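PDB 3LX2: DNA polymerase sliding clamp 2 from Thermococcus kodakarensis, which probably serves as a ring-shaped trimeric sliding clamp around DNA, tethering the polymerase and other proteins to the template during fast replication. Local coordinates for residues V31-I36 / E64-I69; Y156-P161 / K195-Y200. One frame throughout, in Å; residues are numbered along the deposited sequence.

Contact 1: residues V31-I36 / E64-I69; sequences VNMEGI and ESEEAI
V31 and E67 face each other as an antiparallel hydrogen-bonded pair, where the end of strand 26-31 meets the start of strand 67-72. V31 N donates to E67 O at 2.9 Å and E67 N returns a bond to V31 O at 3.1 Å; both are somewhat bent. E66 adds a CA-H...O contact to the same V31 O. The tightly packed part of the contact joins this backbone pair to an apolar patch. V31 has CG1 anti to its amide nitrogen (chi1 -169°), which leaves CG2 beside that nitrogen and within 3.9 Å of I69 CG1. F3 of strand 3-7 touches both side chains, and I5 packs against V31 as well, so this patch belongs to the interior between two sheets of the clamp.

Beyond V31 the chain turns through N32-G35 in a beta hairpin, and here the contact opens to solvent and becomes polar. The extended side chain of E66 reaches along the turn and crosses that of M33 at about a right angle. Its OE2 accepts M33 N at 2.9 Å, a fairly straight bond (161° at the hydrogen) on the anti side of the carboxylate and tilted out of its plane. The same oxygen also lies 3.3 Å from M33 CB, whereas the sulfur end of M33 leads away. N32 CB comes up to E66 OE2 more loosely, at 3.7 Å. The backbone carbonyl of N32 bonds to the hydroxyl of Y61. E67 directs its carboxylate to K93 in a salt bridge.

E34 OE1 stands 3.9 Å from E66 OE2, a like-charge approach that probably costs some energy and may raise the proton affinity of one carboxylate, while the M33 amide would offset part of the charge on E66.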
loop_
_atom_site.group_PDB
_atom_site.type_symbol
_atom_site.label_atom_id
_atom_site.label_comp_id
_atom_site.label_asym_id
_atom_site.label_seq_id
_atom_site.Cartn_x
_atom_site.Cartn_y
_atom_site.Cartn_z
ATOM N N VAL A 31 -36.440 0.784 7.674
ATOM C CA VAL A 31 -36.269 -0.108 8.783
ATOM C C VAL A 31 -37.611 -0.671 9.220
ATOM O O VAL A 31 -38.402 0.039 9.857
ATOM C CB VAL A 31 -35.643 0.613 9.975
ATOM C CG1 VAL A 31 -35.232 -0.376 10.987
ATOM C CG2 VAL A 31 -34.492 1.465 9.541
ATOM N N ASN A 32 -37.839 -1.952 8.917
ATOM C CA ASN A 32 -39.074 -2.649 9.284
ATOM C C ASN A 32 -38.904 -3.739 10.305
ATOM O O ASN A 32 -37.775 -4.100 10.670
ATOM C CB ASN A 32 -39.686 -3.287 8.061
ATOM C CG ASN A 32 -39.991 -2.300 7.038
ATOM O OD1 ASN A 32 -40.226 -1.129 7.371
ATOM N ND2 ASN A 32 -39.950 -2.709 5.768
ATOM N N MET A 33 -40.039 -4.283 10.739
ATOM C CA MET A 33 -40.037 -5.317 11.762
ATOM C C MET A 33 -39.303 -6.518 11.227
ATOM O O MET A 33 -38.533 -7.114 11.927
ATOM C CB MET A 33 -41.459 -5.705 12.124
ATOM C CG MET A 33 -42.069 -4.860 13.212
ATOM S SD MET A 33 -41.814 -5.755 14.749
ATOM C CE MET A 33 -42.728 -7.277 14.353
ATOM N N GLU A 34 -39.513 -6.861 9.967
ATOM C CA GLU A 34 -38.922 -8.094 9.465
ATOM C C GLU A 34 -37.531 -7.880 8.795
ATOM O O GLU A 34 -36.826 -8.852 8.428
ATOM C CB GLU A 34 -39.952 -8.908 8.623
ATOM C CG GLU A 34 -40.445 -8.280 7.282
ATOM C CD GLU A 34 -41.341 -6.987 7.392
ATOM O OE1 GLU A 34 -41.850 -6.603 8.491
ATOM O OE2 GLU A 34 -41.534 -6.353 6.320
ATOM N N GLY A 35 -37.122 -6.615 8.707
ATOM C CA GLY A 35 -35.811 -6.352 8.210
ATOM C C GLY A 35 -35.601 -4.974 7.650
ATOM O O GLY A 35 -36.423 -4.109 7.869
ATOM N N ILE A 36 -34.460 -4.781 6.981
ATOM C CA ILE A 36 -34.080 -3.502 6.344
ATOM C C ILE A 36 -34.119 -3.649 4.819
ATOM O O ILE A 36 -33.769 -4.717 4.244
ATOM C CB ILE A 36 -32.651 -3.048 6.760
ATOM C CG1 ILE A 36 -32.606 -2.460 8.173
ATOM C CG2 ILE A 36 -32.050 -1.993 5.805
ATOM C CD1 ILE A 36 -31.273 -2.738 8.889
ATOM N N GLU A 64 -39.403 -0.967 17.064
ATOM C CA GLU A 64 -40.747 -0.653 17.537
ATOM C C GLU A 64 -41.607 -0.146 16.390
ATOM O O GLU A 64 -42.152 -0.941 15.624
ATOM C CB GLU A 64 -40.677 0.335 18.677
ATOM C CG GLU A 64 -39.581 -0.060 19.605
ATOM C CD GLU A 64 -40.031 -0.183 20.998
ATOM O OE1 GLU A 64 -40.628 0.810 21.496
ATOM O OE2 GLU A 64 -39.773 -1.265 21.587
ATOM N N SER A 65 -41.711 1.163 16.248
ATOM C CA SER A 65 -42.302 1.707 15.050
ATOM C C SER A 65 -41.343 1.588 13.853
ATOM O O SER A 65 -40.182 1.998 13.932
ATOM C CB SER A 65 -42.704 3.162 15.261
ATOM O OG SER A 65 -44.073 3.238 15.651
ATOM N N GLU A 66 -41.863 1.040 12.758
ATOM C CA GLU A 66 -41.204 1.010 11.490
ATOM C C GLU A 66 -41.103 2.385 10.907
ATOM O O GLU A 66 -42.076 3.123 10.896
ATOM C CB GLU A 66 -42.034 0.175 10.517
ATOM C CG GLU A 66 -42.704 -1.041 11.157
ATOM C CD GLU A 66 -43.141 -2.071 10.142
ATOM O OE1 GLU A 66 -43.989 -1.716 9.272
ATOM O OE2 GLU A 66 -42.653 -3.237 10.236
ATOM N N GLU A 67 -39.930 2.710 10.380
ATOM C CA GLU A 67 -39.699 3.980 9.739
ATOM C C GLU A 67 -38.477 3.955 8.820
ATOM O O GLU A 67 -37.573 3.111 8.972
ATOM C CB GLU A 67 -39.549 5.094 10.773
ATOM C CG GLU A 67 -38.321 4.996 11.649
ATOM C CD GLU A 67 -37.895 6.363 12.209
ATOM O OE1 GLU A 67 -37.731 6.469 13.452
ATOM O OE2 GLU A 67 -37.718 7.328 11.405
ATOM N N ALA A 68 -38.488 4.897 7.878
ATOM C CA ALA A 68 -37.376 5.198 7.008
ATOM C C ALA A 68 -36.442 6.192 7.640
ATOM O O ALA A 68 -36.872 7.277 8.062
ATOM C CB ALA A 68 -37.887 5.769 5.711
ATOM N N ILE A 69 -35.157 5.846 7.671
ATOM C CA ILE A 69 -34.108 6.804 8.009
ATOM C C ILE A 69 -33.233 7.069 6.802
ATOM O O ILE A 69 -33.112 6.225 5.896
ATOM C CB ILE A 69 -33.208 6.331 9.158
ATOM C CG1 ILE A 69 -32.800 4.876 8.946
ATOM C CG2 ILE A 69 -33.898 6.551 10.512
ATOM C CD1 ILE A 69 -31.803 4.374 9.959
#

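Contact 2: residues Y156-P161 / K195-Y200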
loop_
_atom_site.group_PDB
_atom_site.type_symbol
_atom_site.label_atom_id
_atom_site.label_comp_id
_atom_site.label_asym_id
_atom_site.label_seq_id
_atom_site.Cartn_x
_atom_site.Cartn_y
_atom_site.Cartn_z
ATOM N N TYR A 156 -19.225 -5.981 -23.295
ATOM C CA TYR A 156 -20.262 -6.800 -23.899
ATOM C C TYR A 156 -20.431 -8.054 -23.109
ATOM O O TYR A 156 -19.450 -8.730 -22.780
ATOM C CB TYR A 156 -19.941 -7.138 -25.366
ATOM C CG TYR A 156 -20.213 -5.992 -26.305
ATOM C CD1 TYR A 156 -21.486 -5.819 -26.849
ATOM C CD2 TYR A 156 -19.228 -5.057 -26.619
ATOM C CE1 TYR A 156 -21.779 -4.759 -27.700
ATOM C CE2 TYR A 156 -19.501 -3.993 -27.482
ATOM C CZ TYR A 156 -20.796 -3.853 -28.012
ATOM O OH TYR A 156 -21.139 -2.814 -28.861
ATOM N N PHE A 157 -21.695 -8.342 -22.812
ATOM C CA PHE A 157 -22.122 -9.575 -22.168
ATOM C C PHE A 157 -22.784 -10.342 -23.289
ATOM O O PHE A 157 -23.722 -9.840 -23.906
ATOM C CB PHE A 157 -23.140 -9.271 -21.045
ATOM C CG PHE A 157 -22.514 -8.985 -19.706
ATOM C CD1 PHE A 157 -22.891 -9.721 -18.575
ATOM C CD2 PHE A 157 -21.556 -8.002 -19.569
ATOM C CE1 PHE A 157 -22.316 -9.495 -17.338
ATOM C CE2 PHE A 157 -20.954 -7.760 -18.332
ATOM C CZ PHE A 157 -21.331 -8.498 -17.206
ATOM N N MET A 158 -22.311 -11.555 -23.545
ATOM C CA MET A 158 -22.915 -12.424 -24.567
ATOM C C MET A 158 -23.027 -13.875 -24.106
ATOM O O MET A 158 -22.146 -14.396 -23.402
ATOM C CB MET A 158 -22.094 -12.450 -25.859
ATOM C CG MET A 158 -21.560 -11.102 -26.380
ATOM S SD MET A 158 -20.469 -11.398 -27.818
ATOM C CE MET A 158 -21.582 -12.374 -28.865
ATOM N N ALA A 159 -24.090 -14.533 -24.557
ATOM C CA ALA A 159 -24.238 -15.952 -24.320
ATOM C C ALA A 159 -24.842 -16.762 -25.476
ATOM O O ALA A 159 -25.719 -16.307 -26.216
ATOM C CB ALA A 159 -25.018 -16.203 -23.022
ATOM N N THR A 160 -24.307 -17.966 -25.621
ATOM C CA THR A 160 -25.021 -19.093 -26.219
ATOM C C THR A 160 -25.318 -19.999 -24.997
ATOM O O THR A 160 -25.029 -19.575 -23.852
ATOM C CB THR A 160 -24.129 -19.817 -27.228
ATOM O OG1 THR A 160 -23.120 -20.576 -26.523
ATOM C CG2 THR A 160 -23.467 -18.792 -28.177
ATOM N N PRO A 161 -25.887 -21.222 -25.214
ATOM C CA PRO A 161 -26.181 -22.126 -24.104
ATOM C C PRO A 161 -24.962 -22.848 -23.497
ATOM O O PRO A 161 -25.066 -23.368 -22.381
ATOM C CB PRO A 161 -27.148 -23.138 -24.728
ATOM C CG PRO A 161 -27.742 -22.428 -25.884
ATOM C CD PRO A 161 -26.583 -21.668 -26.426
ATOM N N LYS A 195 -29.254 -16.501 -29.184
ATOM C CA LYS A 195 -28.408 -15.331 -29.460
ATOM C C LYS A 195 -28.728 -14.244 -28.447
ATOM O O LYS A 195 -29.887 -13.827 -28.361
ATOM C CB LYS A 195 -28.625 -14.783 -30.884
ATOM C CG LYS A 195 -28.879 -15.827 -32.004
ATOM C CD LYS A 195 -28.681 -15.248 -33.408
ATOM C CE LYS A 195 -27.194 -15.208 -33.804
ATOM N NZ LYS A 195 -26.946 -14.467 -35.086
ATOM N N ALA A 196 -27.719 -13.780 -27.695
ATOM C CA ALA A 196 -27.942 -12.751 -26.636
ATOM C C ALA A 196 -26.782 -11.760 -26.397
ATOM O O ALA A 196 -25.702 -12.163 -25.982
ATOM C CB ALA A 196 -28.348 -13.421 -25.329
ATOM N N LYS A 197 -27.030 -10.468 -26.618
ATOM C CA LYS A 197 -25.943 -9.481 -26.625
ATOM C C LYS A 197 -26.314 -8.066 -26.108
ATOM O O LYS A 197 -27.206 -7.407 -26.647
ATOM C CB LYS A 197 -25.304 -9.399 -28.032
ATOM C CG LYS A 197 -24.212 -8.339 -28.175
ATOM C CD LYS A 197 -23.997 -7.842 -29.619
ATOM C CE LYS A 197 -23.012 -8.721 -30.405
ATOM N NZ LYS A 197 -22.124 -7.944 -31.349
ATOM N N SER A 198 -25.583 -7.595 -25.090
ATOM C CA SER A 198 -25.706 -6.208 -24.640
ATOM C C SER A 198 -24.399 -5.593 -24.097
ATOM O O SER A 198 -23.433 -6.315 -23.776
ATOM C CB SER A 198 -26.797 -6.111 -23.577
ATOM O OG SER A 198 -26.769 -4.831 -22.977
ATOM N N ALA A 199 -24.403 -4.267 -23.978
ATOM C CA ALA A 199 -23.271 -3.526 -23.472
ATOM C C ALA A 199 -23.611 -2.664 -22.260
ATOM O O ALA A 199 -24.617 -1.926 -22.251
ATOM C CB ALA A 199 -22.672 -2.639 -24.560
ATOM N N TYR A 200 -22.705 -2.707 -21.286
ATOM C CA TYR A 200 -22.861 -1.935 -20.072
ATOM C C TYR A 200 -21.551 -1.228 -19.782
ATOM O O TYR A 200 -20.485 -1.549 -20.371
ATOM C CB TYR A 200 -23.290 -2.854 -18.913
ATOM C CG TYR A 200 -24.431 -3.750 -19.310
ATOM C CD1 TYR A 200 -25.723 -3.295 -19.239
ATOM C CD2 TYR A 200 -24.211 -5.027 -19.796
ATOM C CE1 TYR A 200 -26.771 -4.090 -19.641
ATOM C CE2 TYR A 200 -25.266 -5.847 -20.209
ATOM C CZ TYR A 200 -26.544 -5.362 -20.114
ATOM O OH TYR A 200 -27.632 -6.105 -20.502
#
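F157 and S198 form the antiparallel hydrogen-bonded pair at the middle of this contact, and both bonds between them are nearly straight. F157 N donates to S198 O at 2.8 Å, and S198 N donates to F157 O at 3.1 Å. Each of these carbonyls also takes a CA-H...O contact, S198 O from Y156 CA and F157 O from K197 CA. Further along, the strands are held by a looser bond, A159 N to A196 O at 3.2 Å, and M158 CA approaches that same A196 oxygen in another CA-H...O contact. Y156 and M158 make their backbone bonds on the other side, with K167 and T165 of strand 164-169.

Within the subunit, strand 196-201 is an outer strand of the antiparallel sheet that also holds 154-159, 164-169 and 174-179, in the C-terminal domain of the PCNA clamp. On the face carrying F157 and S198, the edge of the Y200 ring meets the face of the F157 ring in a T-shaped pair, centroids 5.6 Å apart and planes at 90°. F157 makes further edge-to-face contacts with F166 and F222, and L228 touches both partners of the pair. The Y200 hydroxyl is satisfied by I226 O; S198 OG lies 2.9 Å from Y200 OH.

The face of Y156, M158, K197 and A199 is more open. With CG beside the backbone N (chi1 -77°), the Y156 ring leans across to the neighbouring strand, where A199 CB sits over one ring face, 4.1 Å from its centroid, as a CH-pi contact. The aliphatic part of K197 passes obliquely, its CG 3.9 Å from Y156 CD1.

In the fold
From the N terminus, strand 3-7 and helix 10-21 precede strand 26-31, whose end opens contact 1. Contact 1 closes a loop of 27 residues containing strands 35-41, 47-54 and 60-63, and so brings 67-72 alongside 26-31 at one end of the nine-stranded sheet. Contact 2 opens much later, in the C-terminal domain, and spans 33 residues through strands 164-169, 174-179 and 186-191 before 196-201 returns beside 154-159 in a separate four-stranded sheet. The two loops follow in series, neither nested nor crossed. Their centres lie 39 Å apart on opposite sides of the chain's centre, one contact in each half of the subunit.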